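Local coordinates for protein phosphoacetylglucosamine mutase (Aspergillus lentulus, PDB 5O9X) that interconverts N-acetylglucosamine 6-phosphate and N-acetylglucosamine 1-phosphate, probably by way of a bisphosphorylated sugar intermediate, at residues A[101-104]-A[105-108]. The protein carries 1 engineered substitution. Numbering follows the deposited sequence.
Sequences NAPL and ENIG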
loop_
_atom_site.group_PDB
_atom_site.type_symbol
_atom_site.label_atom_id
_atom_site.label_comp_id
_atom_site.label_asym_id
_atom_site.label_seq_id
_atom_site.Cartn_x
_atom_site.Cartn_y
_atom_site.Cartn_z
ATOM N N ASN A 101 3.042 -23.139 -8.926
ATOM C CA ASN A 101 3.184 -23.728 -10.262
ATOM C C ASN A 101 3.386 -25.271 -10.281
ATOM O O ASN A 101 3.391 -25.883 -11.355
ATOM C CB ASN A 101 4.240 -22.983 -11.086
ATOM C CG ASN A 101 3.790 -21.561 -11.417
ATOM O OD1 ASN A 101 4.391 -20.588 -10.963
ATOM N ND2 ASN A 101 2.702 -21.437 -12.156
ATOM N N ALA A 102 3.522 -25.879 -9.104
ATOM C CA ALA A 102 3.637 -27.344 -8.992
ATOM C C ALA A 102 2.369 -28.023 -9.498
ATOM O O ALA A 102 1.242 -27.596 -9.107
ATOM C CB ALA A 102 3.845 -27.739 -7.553
ATOM N N PRO A 103 2.529 -29.103 -10.331
ATOM C CA PRO A 103 1.372 -29.961 -10.556
ATOM C C PRO A 103 0.832 -30.378 -9.204
ATOM O O PRO A 103 1.596 -30.576 -8.247
ATOM C CB PRO A 103 1.933 -31.159 -11.327
ATOM C CG PRO A 103 3.244 -30.702 -11.873
ATOM C CD PRO A 103 3.766 -29.672 -10.906
ATOM N N LEU A 104 -0.490 -30.446 -9.115
ATOM C CA LEU A 104 -1.161 -30.745 -7.872
ATOM C C LEU A 104 -0.752 -32.093 -7.301
ATOM O O LEU A 104 -0.578 -32.251 -6.079
ATOM C CB LEU A 104 -2.691 -30.677 -8.146
ATOM C CG LEU A 104 -3.627 -29.932 -7.234
ATOM C CD1 LEU A 104 -2.966 -28.654 -6.758
ATOM C CD2 LEU A 104 -4.924 -29.639 -7.964
ATOM N N GLU A 105 -0.606 -33.066 -8.202
ATOM C CA GLU A 105 -0.154 -34.434 -7.891
ATOM C C GLU A 105 1.165 -34.404 -7.102
ATOM O O GLU A 105 1.393 -35.271 -6.260
ATOM C CB GLU A 105 0.077 -35.231 -9.196
ATOM C CG GLU A 105 -1.150 -35.375 -10.088
ATOM C CD GLU A 105 -1.699 -34.040 -10.660
ATOM O OE1 GLU A 105 -0.910 -33.163 -11.127
ATOM O OE2 GLU A 105 -2.951 -33.876 -10.623
ATOM N N ASN A 106 1.997 -33.392 -7.387
ATOM C CA ASN A 106 3.381 -33.288 -6.915
ATOM C C ASN A 106 3.559 -32.244 -5.828
ATOM O O ASN A 106 4.669 -32.067 -5.331
ATOM C CB ASN A 106 4.305 -32.924 -8.071
ATOM C CG ASN A 106 4.400 -34.025 -9.122
ATOM O OD1 ASN A 106 3.840 -35.115 -8.961
ATOM N ND2 ASN A 106 5.118 -33.745 -10.197
ATOM N N ILE A 107 2.471 -31.562 -5.445
ATOM C CA ILE A 107 2.578 -30.454 -4.468
ATOM C C ILE A 107 3.197 -30.918 -3.128
ATOM O O ILE A 107 3.957 -30.152 -2.540
ATOM C CB ILE A 107 1.266 -29.632 -4.311
ATOM C CG1 ILE A 107 1.603 -28.211 -3.821
ATOM C CG2 ILE A 107 0.218 -30.341 -3.440
ATOM C CD1 ILE A 107 0.482 -27.200 -3.953
ATOM N N GLY A 108 2.861 -32.149 -2.687
ATOM C CA GLY A 108 3.496 -32.863 -1.538
ATOM C C GLY A 108 5.041 -32.971 -1.607
ATOM O O GLY A 108 5.771 -32.749 -0.603
HETATM O O HOH W 1 -2.079 -30.413 -11.793
#
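The connection between helix 91-101 and helix 107-118 in the first alpha/beta domain of the mutase closes with a tight turn, whose two i to i+3 backbone bonds lead into the second helix. N106 N donates to P103 O at 3.0 Å. The next bond, from I107 N to L104 O (3.2 Å), is the straighter of the two. P103 suits the extended approach to the turn, where its ring restricts phi and its lack of an N-H costs no bond of the turn. The side chain of E105 folds back toward P103 and L104. Its CG lies anti to its own carbonyl carbon (chi1 -60°) and the chain bends at chi2, which brings OE1 within 3.5 Å of P103 CB. One water accepts from L104 N and donates to E105 OE1, linking the carboxylate to the backbone. L104, partly exposed, rests on A14 and T41, while buried I107 packs against I10 and L48, joining the turn to helices 4-14 and 40-56. The small methyl of A102 fits beside the isoleucine, with A102 CB 4.4 Å from I107 CG1.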